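Local coordinates for uncharacterized protein (Xanthomonas campestris pv. campestris, PDB 3HIU), which is of unknown function but folds as a four-helix bundle of the ferritin-like DUF892 family, probably forming a dimer, at residues Q2-L7 against A121-V126; R6-L11 against R58-L63; W10-Y15 against N64-T69. One frame throughout, in Å; residues are numbered along the deposited sequence.

Contact 1. Residues Q2-L7 against A121-V126; sequences QSRERL and AGEQEV. With EDO (1,2-ethanediol), chain R.
S3, R4 and L7, on the first two turns of helix 2-28, face the tight turn that links helices 94-120 and 124-159 at one end of a ferritin-like four-helix bundle. Helix 94-120 ends in a Schellman motif: G122 takes a positive phi, 63°, which glycine adopts easily, and E123 follows at the N-cap position of the last helix. The backbones come nearest where S3 CA and A121 CA are 5.1 Å apart. Two short side chains suit such a close approach, and S3 CB rests against A121 CB at 4.0 Å.

One turn further on, L7 supplies the apolar bulk, and its two methyls take different partners. L7 CD1 crosses the aliphatic part of E123, 3.8 Å from E123 CG, and also lies against A121 CB. L7 CD2 instead meets V126 CG1 tip to tip at 3.9 Å, where the new helix turns a buried valine inward. CG of L7 lies anti to the backbone N (chi1 -150°), an orientation that carries both methyls across to the turn.

E123 is thus used twice, its methylene carbons by leucine and its carboxylate by arginine. R4 runs past L63 with a bend at chi3 and brings its guanidinium edge to the acid. The two planar groups are turned 49° from each other, so they do not pair flat and side by side. A single long salt bridge results, from R4 NH2 to E123 OE2 at 3.7 Å. Elsewhere on helix 2-28, a 1,2-ethanediol molecule, probably from the crystallisation liquor, donates from its O1 to the backbone O of E5 at 3.2 Å.

Contact 2. Residues R6-L11 against R58-L63; sequences RLVKWL and RCLELL
V8 and L60 mark the nearest backbone approach, with CA atoms 6.3 Å apart, between two segments of neighbouring bundle helices. These run roughly antiparallel, at 150° between their N-to-C directions, with axes 9.9 Å apart at closest approach. The second helix is ending here, and L63 is the first residue to leave helical backbone angles.

Leucines and a valine fill the gap. L60 CD2 lies 3.8 Å from V8 CG1, close to V8 O and the CB of L11; the V8 and L60 side chains cross at a slant. The other branch of V8 serves a different partner: V8 CG2 slides past L63 in the opposite direction and approaches L63 CB to 3.7 Å. V8 has CG1 anti to its backbone N (chi1 169°) and CG2 anti to the carbonyl carbon, and this spread lets one short stem touch two leucines.

L63 points its CD1 between two leucines of the first helix. It crosses L7 at about a right angle, the CD1 atoms of L7 and L63 only 3.5 Å apart, which is tight for two methyls, and reaches L11 CD1 at 3.9 Å. L11 CD1 is as close to C59 CB, at 3.5 Å. The small cysteine fits where the leucine tip comes so near its backbone.

On another face, K9 NZ forms a salt bridge and W10 NE1 a hydrogen bond with D91 of the second subunit. The chemistry is therefore divided by helix face, with polar groups at the subunit interface and an apolar, buried seam between these helices, held by shape and the exclusion of water rather than by directional bonds.

Contact 3. Residues W10-Y15 against N64-T69; sequences WLQDAY and NGSIPT
G65 brings the chain in close beside Q12, its carbonyl carbon C 4.3 Å from Q12 NE2, just after helix 36-62 has ended. Lacking a side chain, it puts little between the loop backbone and helix 2-28.

S66 makes the polar link. Its carbonyl O accepts a hydrogen bond from Q12 NE2 at 2.8 Å, nearly straight at 169°. The oxygen lies close to the plane of the glutamine amide, whereas seen from the serine carbonyl the donor stands 48° out of plane. A glutamine suits this place because its chain, extended beyond CG, spans the distance from helix to loop and ends in an N-H that can grip a backbone oxygen in a segment without regular secondary structure. The S66 hydroxyl is also near, with OG 3.3 Å from Q12 NE2.

I67 turns one branch to Y15. Its CG2 methyl sits over one face of the phenol ring, displaced toward the rim, 3.8 Å from the ring centroid in a CH-pi contact. Y15 CZ is the nearest ring atom, 3.5 Å from I67 CG2. Y15 has CG anti to its own nitrogen (chi1 -180°), which directs the ring outward to the loop; Q57 of the second helix touches it as well.

P68 then fits between the two helix residues. Its CG packs on Q12 CB at 3.6 Å and comes near Q12 O, while its CD lies obliquely to the Y15 ring, 4.0 Å from Y15 CD2. The proline ring also leans on L60, and its rigidity suits an irregular segment laid along a helix. Such a course is typical of ferritin-like bundles, in which a long crossover joins the second and third helices by running back along the outside of the bundle; residues 64-69 are consistent with the start of such a connection.

All three contacts use helix 2-28, read from its first turn onward: it meets in succession the 121-126 turn, the end of helix 36-62 and the loop leaving that helix. Contact 2 is the buried one and wholly apolar. Contact 1, about 7 Å away between centres, is partly buried and mixes leucine and valine packing with a long salt bridge; it shares L7 with contact 2. Contact 3, about 6 Å from contact 2 on its other flank, lies at the surface and relies on a side-chain-to-backbone hydrogen bond and a CH-pi contact. Polarity thus rises from the seam between helices toward the turn and the crossover.

Contact 1. Residues Q2-L7 against A121-V126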
ATOM      1  N   GLN B   2     -14.680  24.654   8.574  1.00 64.57           N
ATOM      2  CA  GLN B   2     -14.404  23.628   7.568  1.00 62.57           C
ATOM      3  C   GLN B   2     -13.062  22.956   7.848  1.00 53.63           C
ATOM      4  O   GLN B   2     -12.841  21.801   7.486  1.00 50.85           O
ATOM      5  CB  GLN B   2     -14.405  24.232   6.157  1.00 67.70           C
ATOM      6  CG  GLN B   2     -14.217  23.204   5.041  1.00 70.11           C
ATOM      7  CD  GLN B   2     -15.270  22.106   5.073  1.00 71.42           C
ATOM      8  OE1 GLN B   2     -14.961  20.944   5.332  1.00 70.79           O
ATOM      9  NE2 GLN B   2     -16.521  22.476   4.822  1.00 72.58           N
ATOM     10  N   SER B   3     -12.171  23.704   8.488  1.00 50.91           N
ATOM     11  CA  SER B   3     -10.892  23.180   8.931  1.00 46.28           C
ATOM     12  C   SER B   3     -11.099  22.057   9.943  1.00 43.50           C
ATOM     13  O   SER B   3     -10.573  20.963   9.768  1.00 49.79           O
ATOM     14  CB  SER B   3     -10.034  24.291   9.536  1.00 44.61           C
ATOM     15  OG  SER B   3     -10.680  24.889  10.643  1.00 50.12           O
ATOM     16  N   ARG B   4     -11.866  22.319  10.996  1.00 36.56           N
ATOM     17  CA  ARG B   4     -12.103  21.290  11.998  1.00 36.82           C
ATOM     18  C   ARG B   4     -12.788  20.091  11.392  1.00 38.02           C
ATOM     19  O   ARG B   4     -12.429  18.953  11.682  1.00 44.91           O
ATOM     20  CB  ARG B   4     -12.967  21.794  13.148  1.00 38.98           C
ATOM     21  CG  ARG B   4     -13.534  20.655  13.984  1.00 33.30           C
ATOM     22  CD  ARG B   4     -14.144  21.138  15.288  1.00 41.97           C
ATOM     23  NE  ARG B   4     -13.161  21.752  16.180  1.00 45.24           N
ATOM     24  CZ  ARG B   4     -13.419  22.114  17.432  1.00 40.21           C
ATOM     25  NH1 ARG B   4     -14.625  21.911  17.938  1.00 37.52           N
ATOM     26  NH2 ARG B   4     -12.472  22.669  18.177  1.00 41.40           N
ATOM     27  N   GLU B   5     -13.787  20.346  10.560  1.00 34.01           N
ATOM     28  CA  GLU B   5     -14.607  19.260  10.039  1.00 38.31           C
ATOM     29  C   GLU B   5     -13.979  18.502   8.863  1.00 30.96           C
ATOM     30  O   GLU B   5     -14.479  17.452   8.470  1.00 32.06           O
ATOM     31  CB  GLU B   5     -16.031  19.746   9.729  1.00 53.28           C
ATOM     32  CG  GLU B   5     -17.110  19.301  10.746  1.00 68.00           C
ATOM     33  CD  GLU B   5     -16.713  19.486  12.212  1.00 79.00           C
ATOM     34  OE1 GLU B   5     -17.504  20.070  12.982  1.00 78.95           O
ATOM     35  OE2 GLU B   5     -15.617  19.034  12.604  1.00 86.34           O
ATOM     36  N   ARG B   6     -12.884  19.014   8.310  1.00 25.30           N
ATOM     37  CA  ARG B   6     -12.089  18.213   7.383  1.00 27.66           C
ATOM     38  C   ARG B   6     -11.126  17.323   8.170  1.00 24.79           C
ATOM     39  O   ARG B   6     -10.926  16.159   7.840  1.00 27.43           O
ATOM     40  CB  ARG B   6     -11.309  19.094   6.413  1.00 35.38           C
ATOM     41  CG  ARG B   6     -10.190  18.347   5.699  1.00 35.99           C
ATOM     42  CD  ARG B   6     -10.757  17.215   4.865  1.00 37.02           C
ATOM     43  NE  ARG B   6     -11.669  17.735   3.857  1.00 39.41           N
ATOM     44  CZ  ARG B   6     -12.582  17.010   3.221  1.00 41.34           C
ATOM     45  NH1 ARG B   6     -13.364  17.583   2.314  1.00 42.33           N
ATOM     46  NH2 ARG B   6     -12.715  15.719   3.494  1.00 40.84           N
ATOM     47  N   LEU B   7     -10.527  17.893   9.209  1.00 29.36           N
ATOM     48  CA  LEU B   7      -9.677  17.164  10.142  1.00 34.51           C
ATOM     49  C   LEU B   7     -10.481  16.007  10.742  1.00 39.55           C
ATOM     50  O   LEU B   7     -10.035  14.860  10.749  1.00 40.63           O
ATOM     51  CB  LEU B   7      -9.222  18.115  11.258  1.00 34.60           C
ATOM     52  CG  LEU B   7      -7.882  17.935  11.975  1.00 32.29           C
ATOM     53  CD1 LEU B   7      -7.952  18.543  13.360  1.00 30.46           C
ATOM     54  CD2 LEU B   7      -7.494  16.479  12.062  1.00 26.33           C
ATOM     55  N   ALA B 121      -5.496  23.367  10.594  1.00 43.58           N
ATOM     56  CA  ALA B 121      -6.584  23.618  11.538  1.00 39.90           C
ATOM     57  C   ALA B 121      -6.065  24.216  12.846  1.00 42.35           C
ATOM     58  O   ALA B 121      -6.847  24.551  13.739  1.00 45.24           O
ATOM     59  CB  ALA B 121      -7.365  22.338  11.810  1.00 29.82           C
ATOM     60  N   GLY B 122      -4.744  24.340  12.951  1.00 39.64           N
ATOM     61  CA  GLY B 122      -4.119  24.871  14.144  1.00 38.76           C
ATOM     62  C   GLY B 122      -4.364  23.999  15.357  1.00 38.68           C
ATOM     63  O   GLY B 122      -4.356  24.480  16.490  1.00 39.02           O
ATOM     64  N   GLU B 123      -4.607  22.715  15.115  1.00 37.27           N
ATOM     65  CA  GLU B 123      -4.695  21.734  16.187  1.00 37.29           C
ATOM     66  C   GLU B 123      -3.345  21.052  16.272  1.00 38.74           C
ATOM     67  O   GLU B 123      -3.136  19.989  15.691  1.00 41.94           O
ATOM     68  CB  GLU B 123      -5.784  20.693  15.901  1.00 37.45           C
ATOM     69  CG  GLU B 123      -7.219  21.211  15.938  1.00 42.08           C
ATOM     70  CD  GLU B 123      -7.744  21.450  17.349  1.00 46.27           C
ATOM     71  OE1 GLU B 123      -7.068  21.057  18.324  1.00 44.46           O
ATOM     72  OE2 GLU B 123      -8.843  22.033  17.479  1.00 49.42           O
ATOM     73  N   GLN B 124      -2.411  21.664  16.983  1.00 38.89           N
ATOM     74  CA  GLN B 124      -1.056  21.135  17.006  1.00 43.06           C
ATOM     75  C   GLN B 124      -0.907  19.855  17.838  1.00 41.59           C
ATOM     76  O   GLN B 124      -0.020  19.053  17.578  1.00 44.89           O
ATOM     77  CB  GLN B 124      -0.062  22.212  17.441  1.00 49.51           C
ATOM     78  CG  GLN B 124       0.070  23.369  16.450  1.00 58.02           C
ATOM     79  CD  GLN B 124       0.753  22.969  15.147  1.00 66.27           C
ATOM     80  OE1 GLN B 124       1.441  21.948  15.078  1.00 71.75           O
ATOM     81  NE2 GLN B 124       0.570  23.783  14.108  1.00 66.48           N
ATOM     82  N   GLU B 125      -1.773  19.660  18.828  1.00 41.75           N
ATOM     83  CA  GLU B 125      -1.765  18.435  19.629  1.00 38.52           C
ATOM     84  C   GLU B 125      -2.237  17.246  18.801  1.00 31.79           C
ATOM     85  O   GLU B 125      -1.661  16.170  18.884  1.00 31.02           O
ATOM     86  CB  GLU B 125      -2.650  18.567  20.876  1.00 46.21           C
ATOM     87  CG  GLU B 125      -2.157  19.558  21.919  1.00 57.66           C
ATOM     88  CD  GLU B 125      -2.680  20.976  21.701  1.00 67.35           C
ATOM     89  OE1 GLU B 125      -3.348  21.233  20.673  1.00 69.39           O
ATOM     90  OE2 GLU B 125      -2.424  21.838  22.570  1.00 70.67           O
ATOM     91  N   VAL B 126      -3.302  17.439  18.023  1.00 31.62           N
ATOM     92  CA  VAL B 126      -3.777  16.412  17.102  1.00 35.77           C
ATOM     93  C   VAL B 126      -2.644  16.033  16.149  1.00 33.55           C
ATOM     94  O   VAL B 126      -2.394  14.861  15.908  1.00 25.61           O
ATOM     95  CB  VAL B 126      -5.014  16.889  16.292  1.00 25.62           C
ATOM     96  CG1 VAL B 126      -5.475  15.805  15.334  1.00 20.33           C
ATOM     97  CG2 VAL B 126      -6.141  17.264  17.225  1.00 24.96           C
TER
HETATM   98  C1  EDO R 176     -15.645  18.381   4.661  1.00 56.91           C
HETATM   99  O1  EDO R 176     -15.823  17.279   5.555  1.00 50.92           O
HETATM  100  C2  EDO R 176     -16.538  18.202   3.434  1.00 65.52           C
HETATM  101  O2  EDO R 176     -16.248  19.227   2.472  1.00 69.88           O

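Contact 2. Residues R6-L11 against R58-L63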
ATOM      1  N   ARG B   6     -12.884  19.014   8.310  1.00 25.30           N
ATOM      2  CA  ARG B   6     -12.089  18.213   7.383  1.00 27.66           C
ATOM      3  C   ARG B   6     -11.126  17.323   8.170  1.00 24.79           C
ATOM      4  O   ARG B   6     -10.926  16.159   7.840  1.00 27.43           O
ATOM      5  CB  ARG B   6     -11.309  19.094   6.413  1.00 35.38           C
ATOM      6  CG  ARG B   6     -10.190  18.347   5.699  1.00 35.99           C
ATOM      7  CD  ARG B   6     -10.757  17.215   4.865  1.00 37.02           C
ATOM      8  NE  ARG B   6     -11.669  17.735   3.857  1.00 39.41           N
ATOM      9  CZ  ARG B   6     -12.582  17.010   3.221  1.00 41.34           C
ATOM     10  NH1 ARG B   6     -13.364  17.583   2.314  1.00 42.33           N
ATOM     11  NH2 ARG B   6     -12.715  15.719   3.494  1.00 40.84           N
ATOM     12  N   LEU B   7     -10.527  17.893   9.209  1.00 29.36           N
ATOM     13  CA  LEU B   7      -9.677  17.164  10.142  1.00 34.51           C
ATOM     14  C   LEU B   7     -10.481  16.007  10.742  1.00 39.55           C
ATOM     15  O   LEU B   7     -10.035  14.860  10.749  1.00 40.63           O
ATOM     16  CB  LEU B   7      -9.222  18.115  11.258  1.00 34.60           C
ATOM     17  CG  LEU B   7      -7.882  17.935  11.975  1.00 32.29           C
ATOM     18  CD1 LEU B   7      -7.952  18.543  13.360  1.00 30.46           C
ATOM     19  CD2 LEU B   7      -7.494  16.479  12.062  1.00 26.33           C
ATOM     20  N   VAL B   8     -11.674  16.327  11.240  1.00 41.85           N
ATOM     21  CA  VAL B   8     -12.606  15.339  11.782  1.00 42.39           C
ATOM     22  C   VAL B   8     -12.974  14.279  10.737  1.00 44.08           C
ATOM     23  O   VAL B   8     -13.035  13.080  11.039  1.00 47.06           O
ATOM     24  CB  VAL B   8     -13.893  16.018  12.285  1.00 46.36           C
ATOM     25  CG1 VAL B   8     -14.959  14.987  12.588  1.00 43.39           C
ATOM     26  CG2 VAL B   8     -13.598  16.880  13.515  1.00 50.25           C
ATOM     27  N   LYS B   9     -13.213  14.733   9.508  1.00 34.96           N
ATOM     28  CA  LYS B   9     -13.481  13.845   8.375  1.00 34.60           C
ATOM     29  C   LYS B   9     -12.377  12.788   8.148  1.00 32.01           C
ATOM     30  O   LYS B   9     -12.674  11.595   8.015  1.00 24.92           O
ATOM     31  CB  LYS B   9     -13.688  14.682   7.113  1.00 36.83           C
ATOM     32  CG  LYS B   9     -14.520  14.006   6.048  1.00 41.72           C
ATOM     33  CD  LYS B   9     -13.655  13.185   5.117  1.00 48.76           C
ATOM     34  CE  LYS B   9     -14.496  12.298   4.212  1.00 49.63           C
ATOM     35  NZ  LYS B   9     -13.639  11.251   3.588  1.00 49.25           N
ATOM     36  N   TRP B  10     -11.114  13.230   8.103  1.00 31.46           N
ATOM     37  CA  TRP B  10      -9.969  12.332   7.906  1.00 17.98           C
ATOM     38  C   TRP B  10      -9.620  11.563   9.167  1.00 17.89           C
ATOM     39  O   TRP B  10      -9.143  10.431   9.096  1.00 26.18           O
ATOM     40  CB  TRP B  10      -8.753  13.095   7.372  1.00 18.56           C
ATOM     41  CG  TRP B  10      -8.989  13.580   5.990  1.00 20.27           C
ATOM     42  CD1 TRP B  10      -9.969  13.170   5.164  1.00 27.69           C
ATOM     43  CD2 TRP B  10      -8.224  14.551   5.262  1.00 25.10           C
ATOM     44  NE1 TRP B  10      -9.882  13.824   3.960  1.00 34.68           N
ATOM     45  CE2 TRP B  10      -8.812  14.674   3.994  1.00 32.16           C
ATOM     46  CE3 TRP B  10      -7.101  15.323   5.557  1.00 31.55           C
ATOM     47  CZ2 TRP B  10      -8.323  15.543   3.021  1.00 30.81           C
ATOM     48  CZ3 TRP B  10      -6.612  16.183   4.584  1.00 30.50           C
ATOM     49  CH2 TRP B  10      -7.223  16.285   3.337  1.00 28.12           C
ATOM     50  N   LEU B  11      -9.871  12.159  10.324  1.00 20.52           N
ATOM     51  CA  LEU B  11      -9.729  11.424  11.576  1.00 25.77           C
ATOM     52  C   LEU B  11     -10.660  10.196  11.626  1.00 30.23           C
ATOM     53  O   LEU B  11     -10.258   9.121  12.076  1.00 28.79           O
ATOM     54  CB  LEU B  11      -9.975  12.342  12.776  1.00 22.94           C
ATOM     55  CG  LEU B  11      -8.788  13.164  13.279  1.00 22.08           C
ATOM     56  CD1 LEU B  11      -9.189  13.939  14.533  1.00 22.94           C
ATOM     57  CD2 LEU B  11      -7.565  12.280  13.550  1.00 22.01           C
ATOM     58  N   ARG B  58      -9.711   9.841  20.893  1.00 38.11           N
ATOM     59  CA  ARG B  58      -9.508  10.987  21.758  1.00 41.86           C
ATOM     60  C   ARG B  58      -9.514  12.276  20.936  1.00 48.50           C
ATOM     61  O   ARG B  58      -9.976  13.327  21.403  1.00 52.00           O
ATOM     62  CB  ARG B  58      -8.204  10.846  22.529  1.00 40.00           C
ATOM     63  CG  ARG B  58      -8.219   9.697  23.514  1.00 46.11           C
ATOM     64  CD  ARG B  58      -7.324   9.988  24.712  1.00 50.48           C
ATOM     65  NE  ARG B  58      -6.090  10.664  24.312  1.00 56.75           N
ATOM     66  CZ  ARG B  58      -4.916  10.059  24.139  1.00 56.10           C
ATOM     67  NH1 ARG B  58      -3.853  10.765  23.770  1.00 46.19           N
ATOM     68  NH2 ARG B  58      -4.800   8.751  24.341  1.00 62.16           N
ATOM     69  N   CYS B  59      -9.012  12.185  19.706  1.00 41.68           N
ATOM     70  CA  CYS B  59      -8.985  13.326  18.796  1.00 35.71           C
ATOM     71  C   CYS B  59     -10.363  13.621  18.205  1.00 35.00           C
ATOM     72  O   CYS B  59     -10.683  14.765  17.889  1.00 41.37           O
ATOM     73  CB  CYS B  59      -7.968  13.096  17.676  1.00 34.96           C
ATOM     74  SG  CYS B  59      -6.235  13.210  18.184  1.00 41.27           S
ATOM     75  N   LEU B  60     -11.180  12.587  18.057  1.00 31.02           N
ATOM     76  CA  LEU B  60     -12.542  12.773  17.565  1.00 34.75           C
ATOM     77  C   LEU B  60     -13.458  13.283  18.683  1.00 33.78           C
ATOM     78  O   LEU B  60     -14.380  14.065  18.441  1.00 32.49           O
ATOM     79  CB  LEU B  60     -13.089  11.473  16.957  1.00 34.43           C
ATOM     80  CG  LEU B  60     -12.741  11.180  15.491  1.00 28.15           C
ATOM     81  CD1 LEU B  60     -13.043   9.721  15.126  1.00 24.86           C
ATOM     82  CD2 LEU B  60     -13.468  12.150  14.550  1.00 24.95           C
ATOM     83  N   GLU B  61     -13.194  12.841  19.907  1.00 32.01           N
ATOM     84  CA  GLU B  61     -13.938  13.322  21.063  1.00 35.65           C
ATOM     85  C   GLU B  61     -13.608  14.786  21.357  1.00 38.99           C
ATOM     86  O   GLU B  61     -14.488  15.572  21.695  1.00 45.82           O
ATOM     87  CB  GLU B  61     -13.679  12.420  22.275  1.00 36.49           C
ATOM     88  CG  GLU B  61     -14.319  11.047  22.116  1.00 40.52           C
ATOM     89  CD  GLU B  61     -13.834  10.020  23.122  1.00 42.36           C
ATOM     90  OE1 GLU B  61     -12.691  10.140  23.608  1.00 49.47           O
ATOM     91  OE2 GLU B  61     -14.598   9.079  23.416  1.00 38.65           O
ATOM     92  N   LEU B  62     -12.340  15.151  21.205  1.00 39.69           N
ATOM     93  CA  LEU B  62     -11.915  16.537  21.374  1.00 43.69           C
ATOM     94  C   LEU B  62     -12.615  17.539  20.437  1.00 46.29           C
ATOM     95  O   LEU B  62     -13.045  18.607  20.879  1.00 50.67           O
ATOM     96  CB  LEU B  62     -10.395  16.660  21.204  1.00 43.66           C
ATOM     97  CG  LEU B  62      -9.887  18.082  20.921  1.00 45.34           C
ATOM     98  CD1 LEU B  62     -10.086  18.980  22.152  1.00 51.51           C
ATOM     99  CD2 LEU B  62      -8.430  18.104  20.449  1.00 38.69           C
ATOM    100  N   LEU B  63     -12.711  17.208  19.151  1.00 39.39           N
ATOM    101  CA  LEU B  63     -13.201  18.159  18.148  1.00 40.62           C
ATOM    102  C   LEU B  63     -14.699  17.994  17.877  1.00 46.34           C
ATOM    103  O   LEU B  63     -15.234  18.568  16.925  1.00 48.53           O
ATOM    104  CB  LEU B  63     -12.413  18.009  16.839  1.00 39.47           C
ATOM    105  CG  LEU B  63     -10.910  18.302  16.880  1.00 37.73           C
ATOM    106  CD1 LEU B  63     -10.167  17.497  15.828  1.00 34.75           C
ATOM    107  CD2 LEU B  63     -10.652  19.783  16.707  1.00 39.79           C
TER

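Contact 3. Residues W10-Y15 against N64-T69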
ATOM      1  N   TRP B  10     -11.114  13.230   8.103  1.00 31.46           N
ATOM      2  CA  TRP B  10      -9.969  12.332   7.906  1.00 17.98           C
ATOM      3  C   TRP B  10      -9.620  11.563   9.167  1.00 17.89           C
ATOM      4  O   TRP B  10      -9.143  10.431   9.096  1.00 26.18           O
ATOM      5  CB  TRP B  10      -8.753  13.095   7.372  1.00 18.56           C
ATOM      6  CG  TRP B  10      -8.989  13.580   5.990  1.00 20.27           C
ATOM      7  CD1 TRP B  10      -9.969  13.170   5.164  1.00 27.69           C
ATOM      8  CD2 TRP B  10      -8.224  14.551   5.262  1.00 25.10           C
ATOM      9  NE1 TRP B  10      -9.882  13.824   3.960  1.00 34.68           N
ATOM     10  CE2 TRP B  10      -8.812  14.674   3.994  1.00 32.16           C
ATOM     11  CE3 TRP B  10      -7.101  15.323   5.557  1.00 31.55           C
ATOM     12  CZ2 TRP B  10      -8.323  15.543   3.021  1.00 30.81           C
ATOM     13  CZ3 TRP B  10      -6.612  16.183   4.584  1.00 30.50           C
ATOM     14  CH2 TRP B  10      -7.223  16.285   3.337  1.00 28.12           C
ATOM     15  N   LEU B  11      -9.871  12.159  10.324  1.00 20.52           N
ATOM     16  CA  LEU B  11      -9.729  11.424  11.576  1.00 25.77           C
ATOM     17  C   LEU B  11     -10.660  10.196  11.626  1.00 30.23           C
ATOM     18  O   LEU B  11     -10.258   9.121  12.076  1.00 28.79           O
ATOM     19  CB  LEU B  11      -9.975  12.342  12.776  1.00 22.94           C
ATOM     20  CG  LEU B  11      -8.788  13.164  13.279  1.00 22.08           C
ATOM     21  CD1 LEU B  11      -9.189  13.939  14.533  1.00 22.94           C
ATOM     22  CD2 LEU B  11      -7.565  12.280  13.550  1.00 22.01           C
ATOM     23  N   GLN B  12     -11.899  10.362  11.162  1.00 29.20           N
ATOM     24  CA  GLN B  12     -12.859   9.262  11.117  1.00 29.41           C
ATOM     25  C   GLN B  12     -12.466   8.141  10.150  1.00 32.06           C
ATOM     26  O   GLN B  12     -12.652   6.968  10.461  1.00 35.61           O
ATOM     27  CB  GLN B  12     -14.262   9.781  10.791  1.00 33.47           C
ATOM     28  CG  GLN B  12     -14.917  10.535  11.943  1.00 30.42           C
ATOM     29  CD  GLN B  12     -16.202  11.210  11.535  1.00 35.56           C
ATOM     30  OE1 GLN B  12     -16.339  11.675  10.406  1.00 38.01           O
ATOM     31  NE2 GLN B  12     -17.154  11.267  12.452  1.00 34.16           N
ATOM     32  N   ASP B  13     -11.934   8.504   8.981  1.00 31.68           N
ATOM     33  CA  ASP B  13     -11.442   7.521   8.012  1.00 28.06           C
ATOM     34  C   ASP B  13     -10.401   6.639   8.689  1.00 29.63           C
ATOM     35  O   ASP B  13     -10.496   5.415   8.672  1.00 32.70           O
ATOM     36  CB  ASP B  13     -10.810   8.209   6.787  1.00 23.87           C
ATOM     37  CG  ASP B  13     -11.837   8.861   5.870  1.00 30.59           C
ATOM     38  OD1 ASP B  13     -13.023   8.484   5.918  1.00 35.42           O
ATOM     39  OD2 ASP B  13     -11.458   9.754   5.087  1.00 34.59           O
ATOM     40  N   ALA B  14      -9.410   7.283   9.297  1.00 33.11           N
ATOM     41  CA  ALA B  14      -8.303   6.591   9.955  1.00 33.09           C
ATOM     42  C   ALA B  14      -8.769   5.693  11.092  1.00 36.49           C
ATOM     43  O   ALA B  14      -8.293   4.570  11.234  1.00 40.81           O
ATOM     44  CB  ALA B  14      -7.275   7.596  10.474  1.00 30.52           C
ATOM     45  N   TYR B  15      -9.687   6.195  11.912  1.00 33.00           N
ATOM     46  CA  TYR B  15     -10.192   5.411  13.025  1.00 34.83           C
ATOM     47  C   TYR B  15     -10.688   4.074  12.496  1.00 40.89           C
ATOM     48  O   TYR B  15     -10.473   3.029  13.107  1.00 42.70           O
ATOM     49  CB  TYR B  15     -11.328   6.146  13.735  1.00 42.36           C
ATOM     50  CG  TYR B  15     -11.889   5.369  14.906  1.00 50.06           C
ATOM     51  CD1 TYR B  15     -11.349   5.512  16.176  1.00 54.21           C
ATOM     52  CD2 TYR B  15     -12.943   4.478  14.739  1.00 51.20           C
ATOM     53  CE1 TYR B  15     -11.848   4.799  17.253  1.00 54.40           C
ATOM     54  CE2 TYR B  15     -13.451   3.760  15.812  1.00 51.56           C
ATOM     55  CZ  TYR B  15     -12.897   3.928  17.066  1.00 54.49           C
ATOM     56  OH  TYR B  15     -13.389   3.226  18.142  1.00 58.09           O
ATOM     57  N   ASN B  64     -15.364  17.192  18.706  1.00 46.03           N
ATOM     58  CA  ASN B  64     -16.811  16.994  18.596  1.00 48.92           C
ATOM     59  C   ASN B  64     -17.231  16.080  17.435  1.00 56.08           C
ATOM     60  O   ASN B  64     -18.417  15.798  17.257  1.00 62.47           O
ATOM     61  CB  ASN B  64     -17.551  18.339  18.515  1.00 42.98           C
ATOM     62  CG  ASN B  64     -17.305  19.229  19.729  1.00 47.14           C
ATOM     63  OD1 ASN B  64     -17.202  18.755  20.865  1.00 45.90           O
ATOM     64  ND2 ASN B  64     -17.225  20.534  19.490  1.00 55.23           N
ATOM     65  N   GLY B  65     -16.265  15.619  16.648  1.00 51.72           N
ATOM     66  CA  GLY B  65     -16.552  14.667  15.595  1.00 50.07           C
ATOM     67  C   GLY B  65     -16.875  13.307  16.186  1.00 53.10           C
ATOM     68  O   GLY B  65     -16.244  12.862  17.146  1.00 51.78           O
ATOM     69  N   SER B  66     -17.866  12.639  15.612  1.00 56.02           N
ATOM     70  CA  SER B  66     -18.302  11.353  16.141  1.00 59.74           C
ATOM     71  C   SER B  66     -17.347  10.212  15.786  1.00 59.38           C
ATOM     72  O   SER B  66     -16.433  10.369  14.970  1.00 59.91           O
ATOM     73  CB  SER B  66     -19.742  11.032  15.707  1.00 61.22           C
ATOM     74  OG  SER B  66     -19.919  11.159  14.305  1.00 61.19           O
ATOM     75  N   ILE B  67     -17.575   9.065  16.415  1.00 56.04           N
ATOM     76  CA  ILE B  67     -16.684   7.925  16.296  1.00 52.12           C
ATOM     77  C   ILE B  67     -17.330   6.826  15.461  1.00 60.94           C
ATOM     78  O   ILE B  67     -18.275   6.181  15.906  1.00 67.15           O
ATOM     79  CB  ILE B  67     -16.315   7.377  17.677  1.00 45.68           C
ATOM     80  CG1 ILE B  67     -15.399   8.358  18.414  1.00 44.96           C
ATOM     81  CG2 ILE B  67     -15.626   6.028  17.544  1.00 43.38           C
ATOM     82  CD1 ILE B  67     -15.980   9.739  18.634  1.00 44.89           C
ATOM     83  N   PRO B  68     -16.806   6.611  14.242  1.00 64.96           N
ATOM     84  CA  PRO B  68     -17.305   5.703  13.193  1.00 70.36           C
ATOM     85  C   PRO B  68     -17.945   4.374  13.663  1.00 75.84           C
ATOM     86  O   PRO B  68     -17.540   3.790  14.672  1.00 75.55           O
ATOM     87  CB  PRO B  68     -16.050   5.446  12.350  1.00 68.76           C
ATOM     88  CG  PRO B  68     -15.282   6.740  12.450  1.00 64.76           C
ATOM     89  CD  PRO B  68     -15.571   7.305  13.823  1.00 64.16           C
ATOM     90  N   THR B  69     -18.940   3.906  12.908  1.00 78.58           N
ATOM     91  CA  THR B  69     -19.697   2.703  13.256  1.00 79.88           C
ATOM     92  C   THR B  69     -19.150   1.459  12.555  1.00 82.41           C
ATOM     93  O   THR B  69     -19.051   1.414  11.327  1.00 78.11           O
ATOM     94  CB  THR B  69     -21.185   2.858  12.902  1.00 80.20           C
ATOM     95  OG1 THR B  69     -21.492   2.089  11.733  1.00 80.33           O
ATOM     96  CG2 THR B  69     -21.519   4.322  12.654  1.00 79.45           C
TER